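Local coordinates for protein kinase containing Z-DNA binding domains (Danio rerio, PDB 4LB6) that binds left-handed Z-DNA through the Zalpha domain described here and probably phosphorylates the translation initiation factor eIF2alpha through its kinase domain, at residues His23-Val28 with Val66-Glu71. Residues are numbered along the deposited sequence; the frame is centred on the assembly and turned at random.
Sequences HGRSTV and VWNLVE
With CG1 anti to its own backbone N (chi1 166°), V66 places that methyl against the side chain of R25, whose chain bends at chi3 and lays the guanidinium flat across it. The two side chains meet at about a right angle, CG1 of V66 lying 3.5 Å from CB of R25 and covering one face of the guanidinium over its centre, 3.6 Å from CZ. The contact illustrates how a winged helix-turn-helix domain, here the Zalpha domain of the kinase, ties the loop between helices 10-23 and 28-35 to its wing: through S26 and W67 the loop adds a single antiparallel bridge to strand 66-69, whose other edge pairs with strand 55-58. In this hydrogen-bonded pair S26 N donates to W67 O at 3.0 Å, in the carbonyl plane, while W67 N returns a straighter bond to S26 O at 2.7 Å (167° at the hydrogen). R25 CA adds a CA-H...O contact to W67 O. The S26 oxygen lies in the plane of the indole, at its edge, and the ring continues into the core, where Y47 meets it edge-to-face.

Beyond the bridge, N68 sets its amide against G24 and R25, its side chain crossing that of R25 at about a right angle, with ND2 3.9 Å from R25 CG and OD1 3.7 Å from G24 CA. OD1 also accepts a hydrogen bond from L69 N, which comes from above the amide plane. An alanine at this position would probably leave a gap beside G24 and R25 and deprive L69 N of its bond to the amide oxygen. G24, leaving helix 10-23 with positive phi, also turns its carbonyl toward the loop's own side chain: S26 OG donates to G24 O at 2.6 Å, tilted 29° from the carbonyl plane.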
loop_
_atom_site.group_PDB
_atom_site.type_symbol
_atom_site.label_atom_id
_atom_site.label_comp_id
_atom_site.label_asym_id
_atom_site.label_seq_id
_atom_site.Cartn_x
_atom_site.Cartn_y
_atom_site.Cartn_z
ATOM N N HIS A 23 6.651 -20.600 -11.993
ATOM C CA HIS A 23 6.419 -20.337 -10.579
ATOM C C HIS A 23 5.151 -20.907 -9.997
ATOM O O HIS A 23 5.013 -20.905 -8.782
ATOM C CB HIS A 23 6.406 -18.852 -10.277
ATOM C CG HIS A 23 7.756 -18.236 -10.201
ATOM N ND1 HIS A 23 8.446 -17.820 -11.313
ATOM C CD2 HIS A 23 8.523 -17.921 -9.134
ATOM C CE1 HIS A 23 9.595 -17.284 -10.940
ATOM N NE2 HIS A 23 9.668 -17.337 -9.624
ATOM N N GLY A 24 4.231 -21.369 -10.832
ATOM C CA GLY A 24 2.909 -21.723 -10.364
ATOM C C GLY A 24 2.161 -20.517 -9.794
ATOM O O GLY A 24 2.408 -19.361 -10.183
ATOM N N ARG A 25 1.254 -20.809 -8.861
ATOM C CA ARG A 25 0.349 -19.826 -8.268
ATOM C C ARG A 25 1.103 -18.568 -7.887
ATOM O O ARG A 25 2.062 -18.637 -7.127
ATOM C CB ARG A 25 -0.346 -20.435 -7.028
ATOM C CG ARG A 25 -1.550 -21.328 -7.357
ATOM C CD ARG A 25 -1.988 -22.243 -6.224
ATOM N NE ARG A 25 -2.746 -21.543 -5.189
ATOM C CZ ARG A 25 -3.959 -21.014 -5.365
ATOM N NH1 ARG A 25 -4.576 -21.086 -6.550
ATOM N NH2 ARG A 25 -4.554 -20.397 -4.351
ATOM N N SER A 26 0.657 -17.415 -8.417
ATOM C CA SER A 26 1.316 -16.141 -8.175
ATOM C C SER A 26 0.315 -14.996 -8.135
ATOM O O SER A 26 -0.769 -15.070 -8.764
ATOM C CB SER A 26 2.300 -15.870 -9.301
ATOM O OG SER A 26 3.186 -16.942 -9.444
ATOM N N THR A 27 0.662 -13.938 -7.402
ATOM C CA THR A 27 -0.125 -12.705 -7.422
ATOM C C THR A 27 0.449 -11.763 -8.485
ATOM O O THR A 27 1.570 -11.967 -8.998
ATOM C CB THR A 27 -0.065 -11.978 -6.066
ATOM O OG1 THR A 27 1.297 -11.595 -5.834
ATOM C CG2 THR A 27 -0.552 -12.936 -4.929
ATOM N N VAL A 28 -0.329 -10.755 -8.855
ATOM C CA VAL A 28 0.169 -9.776 -9.824
ATOM C C VAL A 28 1.455 -9.102 -9.299
ATOM O O VAL A 28 2.335 -8.707 -10.070
ATOM C CB VAL A 28 -0.907 -8.716 -10.204
ATOM C CG1 VAL A 28 -1.393 -7.857 -8.956
ATOM C CG2 VAL A 28 -0.424 -7.838 -11.427
ATOM N N VAL A 66 -5.040 -14.976 -6.905
ATOM C CA VAL A 66 -3.873 -15.772 -7.212
ATOM C C VAL A 66 -4.076 -16.422 -8.545
ATOM O O VAL A 66 -5.105 -17.056 -8.805
ATOM C CB VAL A 66 -3.634 -16.836 -6.103
ATOM C CG1 VAL A 66 -2.656 -17.844 -6.570
ATOM C CG2 VAL A 66 -3.132 -16.142 -4.797
ATOM N N TRP A 67 -3.063 -16.304 -9.400
ATOM C CA TRP A 67 -3.200 -16.676 -10.794
ATOM C C TRP A 67 -2.409 -17.948 -11.077
ATOM O O TRP A 67 -1.386 -18.156 -10.461
ATOM C CB TRP A 67 -2.678 -15.535 -11.668
ATOM C CG TRP A 67 -3.522 -14.297 -11.508
ATOM C CD1 TRP A 67 -3.337 -13.283 -10.627
ATOM C CD2 TRP A 67 -4.689 -13.982 -12.251
ATOM N NE1 TRP A 67 -4.339 -12.302 -10.791
ATOM C CE2 TRP A 67 -5.197 -12.742 -11.764
ATOM C CE3 TRP A 67 -5.374 -14.640 -13.275
ATOM C CZ2 TRP A 67 -6.346 -12.134 -12.302
ATOM C CZ3 TRP A 67 -6.507 -14.052 -13.788
ATOM C CH2 TRP A 67 -6.981 -12.818 -13.300
ATOM N N ASN A 68 -2.888 -18.764 -12.005
ATOM C CA ASN A 68 -2.085 -19.875 -12.503
ATOM C C ASN A 68 -2.482 -20.235 -13.928
ATOM O O ASN A 68 -3.490 -19.778 -14.445
ATOM C CB ASN A 68 -2.247 -21.082 -11.577
ATOM C CG ASN A 68 -1.063 -22.035 -11.652
ATOM O OD1 ASN A 68 -0.157 -21.852 -12.470
ATOM N ND2 ASN A 68 -1.079 -23.071 -10.817
ATOM N N LEU A 69 -1.678 -21.063 -14.583
ATOM C CA LEU A 69 -2.035 -21.576 -15.888
ATOM C C LEU A 69 -3.198 -22.564 -15.810
ATOM O O LEU A 69 -3.283 -23.376 -14.911
ATOM C CB LEU A 69 -0.815 -22.303 -16.518
ATOM C CG LEU A 69 0.380 -21.397 -16.826
ATOM C CD1 LEU A 69 1.463 -22.169 -17.519
ATOM C CD2 LEU A 69 -0.037 -20.212 -17.708
ATOM N N VAL A 70 -4.091 -22.481 -16.772
ATOM C CA VAL A 70 -5.102 -23.499 -16.960
ATOM C C VAL A 70 -4.375 -24.834 -17.263
ATOM O O VAL A 70 -3.399 -24.841 -18.005
ATOM C CB VAL A 70 -6.027 -23.066 -18.126
ATOM C CG1 VAL A 70 -6.906 -24.197 -18.584
ATOM C CG2 VAL A 70 -6.853 -21.820 -17.723
ATOM N N GLU A 71 -4.792 -25.931 -16.631
ATOM C CA GLU A 71 -4.352 -27.290 -17.019
ATOM C C GLU A 71 -2.847 -27.569 -17.176
ATOM O O GLU A 71 -1.995 -26.764 -16.783
ATOM C CB GLU A 71 -5.071 -27.711 -18.293
ATOM C CG GLU A 71 -6.446 -28.190 -17.999
ATOM C CD GLU A 71 -6.415 -29.389 -17.069
ATOM O OE1 GLU A 71 -6.002 -30.490 -17.519
ATOM O OE2 GLU A 71 -6.788 -29.226 -15.885
#